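Local coordinates for substrate binding periplasmic protein (Ralstonia solanacearum, PDB 3LOP) that probably captures leucine or a similar amino acid in the periplasm for uptake, and holds a bound leucine between its lobes, at residues M254-P257 / G258-V261; E162-L165 / K166-L170; I58-T61 / V62-V65. One frame throughout, in Å; residues are numbered along the deposited sequence.

Contact 1 (M254-P257 / G258-V261)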
HETATM    1  N   MSE A 254       0.169  -8.339  -3.047  1.00  5.30           N
HETATM    2  CA  MSE A 254       1.618  -8.363  -3.214  1.00  6.12           C
HETATM    3  C   MSE A 254       2.125  -9.760  -2.874  1.00  7.25           C
HETATM    4  O   MSE A 254       1.420 -10.541  -2.232  1.00  8.07           O
HETATM    5  CB  MSE A 254       2.281  -7.375  -2.250  1.00  7.53           C
HETATM    6  CG  MSE A 254       2.257  -5.918  -2.671  1.00  9.26           C
HETATM    7 SE   MSE A 254       3.479  -5.578  -4.120  1.00 13.61          SE
HETATM    8  CE  MSE A 254       2.317  -4.520  -5.237  1.00 11.81           C
ATOM      9  N   PRO A 255       3.347 -10.101  -3.316  1.00  6.21           N
ATOM     10  CA  PRO A 255       3.891 -11.424  -2.998  1.00  6.95           C
ATOM     11  C   PRO A 255       3.885 -11.548  -1.470  1.00  7.14           C
ATOM     12  O   PRO A 255       4.228 -10.600  -0.761  1.00  7.18           O
ATOM     13  CB  PRO A 255       5.300 -11.355  -3.575  1.00  7.04           C
ATOM     14  CG  PRO A 255       5.107 -10.499  -4.794  1.00  7.37           C
ATOM     15  CD  PRO A 255       4.207  -9.393  -4.281  1.00  5.82           C
ATOM     16  N   ASN A 256       3.494 -12.715  -0.972  1.00  6.26           N
ATOM     17  CA  ASN A 256       3.400 -12.959   0.464  1.00  6.35           C
ATOM     18  C   ASN A 256       4.742 -13.241   1.132  1.00  7.58           C
ATOM     19  O   ASN A 256       5.395 -14.232   0.823  1.00  6.12           O
ATOM     20  CB  ASN A 256       2.440 -14.132   0.693  1.00  6.87           C
ATOM     21  CG  ASN A 256       2.241 -14.465   2.159  1.00  5.16           C
ATOM     22  OD1 ASN A 256       2.708 -13.758   3.047  1.00  6.69           O
ATOM     23  ND2 ASN A 256       1.529 -15.558   2.414  1.00  6.49           N
ATOM     24  N   PRO A 257       5.175 -12.363   2.055  1.00  6.54           N
ATOM     25  CA  PRO A 257       6.450 -12.552   2.757  1.00  8.99           C
ATOM     26  C   PRO A 257       6.524 -13.931   3.416  1.00  9.60           C
ATOM     27  O   PRO A 257       7.610 -14.485   3.597  1.00 10.92           O
ATOM     28  CB  PRO A 257       6.444 -11.430   3.791  1.00  9.46           C
ATOM     29  CG  PRO A 257       5.682 -10.355   3.110  1.00  9.51           C
ATOM     30  CD  PRO A 257       4.534 -11.102   2.474  1.00  6.99           C
ATOM     31  N   GLY A 258       5.361 -14.473   3.771  1.00  9.95           N
ATOM     32  CA  GLY A 258       5.297 -15.777   4.408  1.00 10.75           C
ATOM     33  C   GLY A 258       5.708 -16.928   3.508  1.00 11.15           C
ATOM     34  O   GLY A 258       6.108 -17.986   3.994  1.00 12.01           O
ATOM     35  N   LYS A 259       5.593 -16.734   2.198  1.00 10.09           N
ATOM     36  CA  LYS A 259       5.979 -17.765   1.233  1.00  9.95           C
ATOM     37  C   LYS A 259       7.431 -17.517   0.853  1.00  9.04           C
ATOM     38  O   LYS A 259       7.715 -16.877  -0.159  1.00  8.96           O
ATOM     39  CB  LYS A 259       5.108 -17.690  -0.022  1.00 12.84           C
ATOM     40  CG  LYS A 259       3.640 -17.988   0.202  1.00 17.49           C
ATOM     41  CD  LYS A 259       2.911 -18.100  -1.129  1.00 20.40           C
ATOM     42  CE  LYS A 259       1.413 -18.252  -0.932  1.00 21.75           C
ATOM     43  NZ  LYS A 259       0.841 -17.070  -0.234  1.00 16.60           N
ATOM     44  N   SER A 260       8.347 -18.033   1.664  1.00  9.16           N
ATOM     45  CA  SER A 260       9.772 -17.830   1.436  1.00  9.73           C
ATOM     46  C   SER A 260      10.273 -18.277   0.066  1.00  8.31           C
ATOM     47  O   SER A 260      11.257 -17.734  -0.431  1.00  9.60           O
ATOM     48  CB  SER A 260      10.588 -18.521   2.533  1.00 12.15           C
ATOM     49  OG  SER A 260      10.409 -19.924   2.501  1.00 14.84           O
ATOM     50  N   VAL A 261       9.605 -19.249  -0.550  1.00  6.94           N
ATOM     51  CA  VAL A 261      10.048 -19.724  -1.859  1.00  7.13           C
ATOM     52  C   VAL A 261       9.617 -18.849  -3.029  1.00  6.05           C
ATOM     53  O   VAL A 261      10.092 -19.036  -4.147  1.00  6.21           O
ATOM     54  CB  VAL A 261       9.587 -21.178  -2.147  1.00  7.24           C
ATOM     55  CG1 VAL A 261      10.144 -22.122  -1.092  1.00  8.80           C
ATOM     56  CG2 VAL A 261       8.073 -21.250  -2.205  1.00  7.47           C
TER
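Between N256 and K259 the chain reverses in a type I beta turn with P257 and G258 at its corners, closed by K259 N donating to N256 O at 2.9 Å. The phi of P257, -54°, suits the first corner of such a turn. The side chain of N256 adds a second, tighter closure: its OD1 accepts from G258 N at 2.8 Å, two residues ahead. With CG anti to the backbone N (chi1 -179°) the amide swings forward beside its own carbonyl, and G258 N meets OD1 from above the amide plane, 67° out of it. The other end of that amide is bound as well, since ND2 donates to V354 O. The side chains of K259 and N256 cross at about a right angle. The lysine chain bends at the last torsion, which brings K259 NZ to 3.1 Å from N256 ND2; both are donors, so this is mere proximity. F284 of helix 284-303 touches the side chains of N256 and P257. An asparagine whose side-chain oxygen meets the amide N two residues on forms an Asx turn, here combined with a beta turn in the Asn-Pro-Gly sequence of the loop linking strand 249-252 to helix 263-275.

Contact 2 (E162-L165 / K166-L170)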
ATOM      1  N   GLU A 162     -20.412  -0.335   0.837  1.00  6.44           N
ATOM      2  CA  GLU A 162     -21.832  -0.118   0.573  1.00  7.89           C
ATOM      3  C   GLU A 162     -22.206  -0.622  -0.817  1.00  8.03           C
ATOM      4  O   GLU A 162     -23.266  -1.219  -1.004  1.00  7.64           O
ATOM      5  CB  GLU A 162     -22.187   1.369   0.684  1.00 10.46           C
ATOM      6  CG  GLU A 162     -21.981   1.957   2.067  1.00 17.88           C
ATOM      7  CD  GLU A 162     -22.459   3.393   2.171  1.00 21.49           C
ATOM      8  OE1 GLU A 162     -22.109   4.205   1.288  1.00 25.19           O
ATOM      9  OE2 GLU A 162     -23.181   3.712   3.141  1.00 25.16           O
ATOM     10  N   ARG A 163     -21.328  -0.381  -1.785  1.00  6.77           N
ATOM     11  CA  ARG A 163     -21.577  -0.806  -3.158  1.00  7.68           C
ATOM     12  C   ARG A 163     -21.667  -2.324  -3.262  1.00  7.63           C
ATOM     13  O   ARG A 163     -22.595  -2.861  -3.870  1.00  8.82           O
ATOM     14  CB  ARG A 163     -20.468  -0.289  -4.077  1.00  9.77           C
ATOM     15  CG  ARG A 163     -20.661  -0.639  -5.548  1.00 15.10           C
ATOM     16  CD  ARG A 163     -19.559  -0.023  -6.393  1.00 18.79           C
ATOM     17  NE  ARG A 163     -19.504   1.425  -6.217  1.00 22.78           N
ATOM     18  CZ  ARG A 163     -18.559   2.209  -6.726  1.00 25.08           C
ATOM     19  NH1 ARG A 163     -17.579   1.687  -7.451  1.00 25.87           N
ATOM     20  NH2 ARG A 163     -18.590   3.517  -6.504  1.00 25.36           N
ATOM     21  N   THR A 164     -20.702  -3.016  -2.665  1.00  6.86           N
ATOM     22  CA  THR A 164     -20.686  -4.470  -2.703  1.00  7.65           C
ATOM     23  C   THR A 164     -21.901  -5.043  -1.980  1.00  7.58           C
ATOM     24  O   THR A 164     -22.554  -5.956  -2.480  1.00  7.22           O
ATOM     25  CB  THR A 164     -19.397  -5.025  -2.060  1.00  8.50           C
ATOM     26  OG1 THR A 164     -18.256  -4.469  -2.727  1.00 11.23           O
ATOM     27  CG2 THR A 164     -19.350  -6.549  -2.183  1.00  9.95           C
ATOM     28  N   LEU A 165     -22.219  -4.499  -0.812  1.00  6.07           N
ATOM     29  CA  LEU A 165     -23.363  -4.999  -0.058  1.00  6.61           C
ATOM     30  C   LEU A 165     -24.681  -4.756  -0.786  1.00  6.90           C
ATOM     31  O   LEU A 165     -25.587  -5.590  -0.732  1.00  6.99           O
ATOM     32  CB  LEU A 165     -23.402  -4.368   1.336  1.00  6.93           C
ATOM     33  CG  LEU A 165     -22.313  -4.852   2.300  1.00  5.73           C
ATOM     34  CD1 LEU A 165     -22.448  -4.125   3.637  1.00  5.19           C
ATOM     35  CD2 LEU A 165     -22.435  -6.362   2.495  1.00  5.78           C
ATOM     36  N   LYS A 166     -24.785  -3.622  -1.475  1.00  7.37           N
ATOM     37  CA  LYS A 166     -26.002  -3.295  -2.210  1.00  8.12           C
ATOM     38  C   LYS A 166     -26.274  -4.351  -3.279  1.00  8.83           C
ATOM     39  O   LYS A 166     -27.430  -4.670  -3.572  1.00  9.40           O
ATOM     40  CB  LYS A 166     -25.875  -1.917  -2.868  1.00 10.09           C
ATOM     41  CG  LYS A 166     -27.135  -1.465  -3.600  1.00 12.89           C
ATOM     42  CD  LYS A 166     -26.938  -0.102  -4.242  1.00 17.54           C
ATOM     43  CE  LYS A 166     -28.181   0.342  -4.999  1.00 20.11           C
ATOM     44  NZ  LYS A 166     -29.362   0.468  -4.103  1.00 23.66           N
ATOM     45  N   ALA A 167     -25.205  -4.890  -3.855  1.00  8.14           N
ATOM     46  CA  ALA A 167     -25.319  -5.916  -4.887  1.00  8.55           C
ATOM     47  C   ALA A 167     -25.949  -7.182  -4.316  1.00  8.70           C
ATOM     48  O   ALA A 167     -26.389  -8.061  -5.061  1.00  8.90           O
ATOM     49  CB  ALA A 167     -23.944  -6.232  -5.465  1.00  8.96           C
ATOM     50  N   HIS A 168     -25.986  -7.274  -2.992  1.00  7.96           N
ATOM     51  CA  HIS A 168     -26.566  -8.431  -2.324  1.00  8.46           C
ATOM     52  C   HIS A 168     -27.748  -8.039  -1.448  1.00  8.34           C
ATOM     53  O   HIS A 168     -28.115  -8.761  -0.519  1.00 10.68           O
ATOM     54  CB  HIS A 168     -25.499  -9.144  -1.491  1.00  8.46           C
ATOM     55  CG  HIS A 168     -24.357  -9.666  -2.306  1.00  9.45           C
ATOM     56  ND1 HIS A 168     -23.159  -9.001  -2.424  1.00 11.52           N
ATOM     57  CD2 HIS A 168     -24.252 -10.773  -3.078  1.00  8.35           C
ATOM     58  CE1 HIS A 168     -22.361  -9.674  -3.235  1.00 11.12           C
ATOM     59  NE2 HIS A 168     -23.001 -10.753  -3.646  1.00 11.65           N
ATOM     60  N   ALA A 169     -28.341  -6.888  -1.757  1.00  8.63           N
ATOM     61  CA  ALA A 169     -29.495  -6.378  -1.025  1.00  8.61           C
ATOM     62  C   ALA A 169     -29.217  -6.214   0.466  1.00  9.04           C
ATOM     63  O   ALA A 169     -30.090  -6.451   1.303  1.00 10.16           O
ATOM     64  CB  ALA A 169     -30.695  -7.300  -1.237  1.00  9.87           C
ATOM     65  N   LEU A 170     -27.996  -5.806   0.790  1.00  7.77           N
ATOM     66  CA  LEU A 170     -27.594  -5.596   2.177  1.00  7.67           C
ATOM     67  C   LEU A 170     -27.034  -4.187   2.346  1.00  6.63           C
ATOM     68  O   LEU A 170     -26.774  -3.492   1.368  1.00  6.99           O
ATOM     69  CB  LEU A 170     -26.526  -6.619   2.585  1.00  7.19           C
ATOM     70  CG  LEU A 170     -26.940  -8.092   2.640  1.00  6.70           C
ATOM     71  CD1 LEU A 170     -25.701  -8.963   2.774  1.00  8.14           C
ATOM     72  CD2 LEU A 170     -27.890  -8.323   3.808  1.00  8.78           C
TER
HETATM   73  O   HOH W   1     -25.350  -1.073   0.849  1.00 10.58           O
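One carbonyl oxygen, L165 O, is gripped by two amides from opposite faces of its plane: H168 N at 2.8 Å and L170 N at 2.9 Å. The neighbouring T164 O is reached by a side chain, H168 ND1, which donates to it at 3.1 Å in a bent bond. H168 keeps CG beside its own backbone N (chi1 -61°), turning the imidazole back along the helix; T164 O lies at the ring edge, tilted 26° from its plane. The link from L170 N to L165 O, with A169 N returning to K166 O at 3.0 Å, makes a Schellman motif that ends helix 152-166, and A169 is its C-prime residue, with the positive phi of 57° that the reversal needs. The hydrophobic contact that commonly accompanies this motif is present too: CB of L165 and CB of L170 lie 4.0 Å apart, and their side chains cross obliquely, L165 CD2 approaching L170 CD1. L165 also rests on I133 of helix 125-138 and on I172. A water donates to both E162 O and L170 O, tying the last turn to the departing chain, while K166 N still makes the regular helical bond to E162 O, 2.9 Å long. The hydroxyl of T164 looks elsewhere, bonded to D130 of helix 125-138 and to G160 O one turn back.

Contact 3 (I58-T61 / V62-V65); sequences IEQT and VRNV
The side-chain amide of Q60 bonds R63 through one end and N64 through the other, on the first turns of helix 58-71. Q60 OE1 accepts from R63 NH2 at 2.7 Å, the donor standing above the amide plane, and the amide and guanidinium planes are turned 81° apart. NE2 donates to N64 OD1 at 2.9 Å, a nearly straight bond (165°) whose acceptor lies in the amide plane of Q60; it also donates to a water, which takes a weak bond from R63 NE. A bend at chi2 of Q60 (58°) folds the amide along the helix toward the next turn, where both lie. R63 folds at chi3, and E59 O lies 3.5 Å above one guanidinium face, displaced toward its rim. At the edge, NH1 faces E59 OE1 in a long 3.8 Å salt bridge, the carboxylate meeting the guanidinium edge with the two planes almost perpendicular. N64 is satisfied on both sides: besides OD1, its ND2 donates to D53 O and bonds S11 OG, D53 closing strand 47-53 and S11 near the end of strand 6-12. T61 OG1 has its main partner in N85 OD1, of helix 83-91. The backbone is that of a regular alpha helix, with V65 N to T61 O (3.0 Å) and N64 N to Q60 O (2.8 Å) among its bonds. V62 and V65 pack on V94 of helix 94-98, and I58 touches A84 and A88 of helix 83-91. The helix sorts its chemistry by face: apolar side chains and T61 face neighbouring helices and strand 6-12, N64 bonds to the strand ends, and E59, Q60 and R63 form an outer polar chain. With each end of the Q60 and N64 amides matched to a fitting partner, neither would flip without losing bonds.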
ATOM      1  N   ILE A  58      -0.824  16.305   4.322  1.00  5.98           N
ATOM      2  CA  ILE A  58      -1.147  16.570   2.925  1.00  5.91           C
ATOM      3  C   ILE A  58      -0.363  17.721   2.292  1.00  6.35           C
ATOM      4  O   ILE A  58       0.207  17.566   1.206  1.00  5.78           O
ATOM      5  CB  ILE A  58      -2.658  16.826   2.767  1.00  5.82           C
ATOM      6  CG1 ILE A  58      -3.434  15.623   3.309  1.00  8.02           C
ATOM      7  CG2 ILE A  58      -3.007  17.046   1.298  1.00  8.07           C
ATOM      8  CD1 ILE A  58      -4.918  15.860   3.445  1.00 10.56           C
ATOM      9  N   GLU A  59      -0.332  18.869   2.962  1.00  6.05           N
ATOM     10  CA  GLU A  59       0.386  20.022   2.433  1.00  8.21           C
ATOM     11  C   GLU A  59       1.888  19.781   2.345  1.00  6.57           C
ATOM     12  O   GLU A  59       2.553  20.312   1.452  1.00  6.94           O
ATOM     13  CB  GLU A  59       0.126  21.263   3.291  1.00 11.93           C
ATOM     14  CG  GLU A  59      -1.305  21.773   3.254  1.00 21.29           C
ATOM     15  CD  GLU A  59      -1.460  23.111   3.955  1.00 25.84           C
ATOM     16  OE1 GLU A  59      -0.817  24.089   3.516  1.00 30.18           O
ATOM     17  OE2 GLU A  59      -2.221  23.188   4.945  1.00 28.77           O
ATOM     18  N   GLN A  60       2.424  18.986   3.267  1.00  5.48           N
ATOM     19  CA  GLN A  60       3.856  18.708   3.264  1.00  5.11           C
ATOM     20  C   GLN A  60       4.227  17.751   2.134  1.00  4.27           C
ATOM     21  O   GLN A  60       5.328  17.825   1.598  1.00  5.40           O
ATOM     22  CB  GLN A  60       4.302  18.136   4.610  1.00  4.42           C
ATOM     23  CG  GLN A  60       5.812  18.193   4.814  1.00  5.47           C
ATOM     24  CD  GLN A  60       6.362  19.611   4.715  1.00  6.49           C
ATOM     25  OE1 GLN A  60       5.947  20.503   5.456  1.00  9.44           O
ATOM     26  NE2 GLN A  60       7.299  19.823   3.796  1.00  6.28           N
ATOM     27  N   THR A  61       3.314  16.853   1.767  1.00  3.99           N
ATOM     28  CA  THR A  61       3.591  15.936   0.665  1.00  3.06           C
ATOM     29  C   THR A  61       3.733  16.795  -0.591  1.00  3.88           C
ATOM     30  O   THR A  61       4.661  16.620  -1.386  1.00  3.84           O
ATOM     31  CB  THR A  61       2.439  14.924   0.452  1.00  3.42           C
ATOM     32  OG1 THR A  61       2.285  14.112   1.623  1.00  3.93           O
ATOM     33  CG2 THR A  61       2.733  14.026  -0.751  1.00  4.19           C
ATOM     34  N   VAL A  62       2.804  17.734  -0.752  1.00  4.28           N
ATOM     35  CA  VAL A  62       2.817  18.637  -1.896  1.00  4.44           C
ATOM     36  C   VAL A  62       4.119  19.433  -1.942  1.00  4.92           C
ATOM     37  O   VAL A  62       4.785  19.479  -2.975  1.00  5.67           O
ATOM     38  CB  VAL A  62       1.621  19.617  -1.845  1.00  4.88           C
ATOM     39  CG1 VAL A  62       1.795  20.718  -2.878  1.00  6.21           C
ATOM     40  CG2 VAL A  62       0.322  18.862  -2.103  1.00  4.65           C
ATOM     41  N   ARG A  63       4.491  20.049  -0.824  1.00  4.33           N
ATOM     42  CA  ARG A  63       5.720  20.833  -0.788  1.00  5.61           C
ATOM     43  C   ARG A  63       6.952  19.973  -1.051  1.00  4.90           C
ATOM     44  O   ARG A  63       7.838  20.363  -1.814  1.00  5.86           O
ATOM     45  CB  ARG A  63       5.866  21.559   0.557  1.00  8.00           C
ATOM     46  CG  ARG A  63       4.900  22.727   0.735  1.00 13.05           C
ATOM     47  CD  ARG A  63       5.335  23.646   1.873  1.00 17.84           C
ATOM     48  NE  ARG A  63       5.187  23.032   3.187  1.00 21.52           N
ATOM     49  CZ  ARG A  63       4.023  22.864   3.809  1.00 24.26           C
ATOM     50  NH1 ARG A  63       2.898  23.269   3.237  1.00 26.03           N
ATOM     51  NH2 ARG A  63       3.985  22.290   5.005  1.00 25.02           N
ATOM     52  N   ASN A  64       7.006  18.800  -0.425  1.00  4.10           N
ATOM     53  CA  ASN A  64       8.139  17.900  -0.607  1.00  4.51           C
ATOM     54  C   ASN A  64       8.350  17.525  -2.067  1.00  3.94           C
ATOM     55  O   ASN A  64       9.456  17.645  -2.594  1.00  4.88           O
ATOM     56  CB  ASN A  64       7.940  16.612   0.195  1.00  3.00           C
ATOM     57  CG  ASN A  64       8.253  16.777   1.665  1.00  4.00           C
ATOM     58  OD1 ASN A  64       8.628  17.857   2.126  1.00  5.30           O
ATOM     59  ND2 ASN A  64       8.103  15.695   2.411  1.00  2.48           N
ATOM     60  N   VAL A  65       7.288  17.070  -2.724  1.00  3.80           N
ATOM     61  CA  VAL A  65       7.409  16.661  -4.114  1.00  4.42           C
ATOM     62  C   VAL A  65       7.818  17.810  -5.029  1.00  4.47           C
ATOM     63  O   VAL A  65       8.696  17.648  -5.869  1.00  5.47           O
ATOM     64  CB  VAL A  65       6.102  16.017  -4.620  1.00  4.01           C
ATOM     65  CG1 VAL A  65       6.223  15.684  -6.107  1.00  4.51           C
ATOM     66  CG2 VAL A  65       5.828  14.740  -3.827  1.00  5.16           C
TER
HETATM   67  O   HOH W   2       8.470  22.466   3.460  1.00 24.80           O

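In the fold
Contact 3 comes first along the chain, then contact 2, then contact 1, with centres 32 to 36 Å apart and none touching. Helix 58-71, which carries contact 3, packs beside the five-stranded parallel sheet of one lobe; helix 152-166, which ends in contact 2, runs between strands 144-149 and 174-178 of the four-stranded parallel sheet of the other. Contact 1 lies in the loop after strand 249-252, on the opposite side of the chain's centre from contact 3. As in two-lobed periplasmic binding proteins, the leucine pocket draws on both lobes. The contacts belong to the framework of the lobes, not the pocket lining; the side chain of I58 is about 9 Å from the leucine.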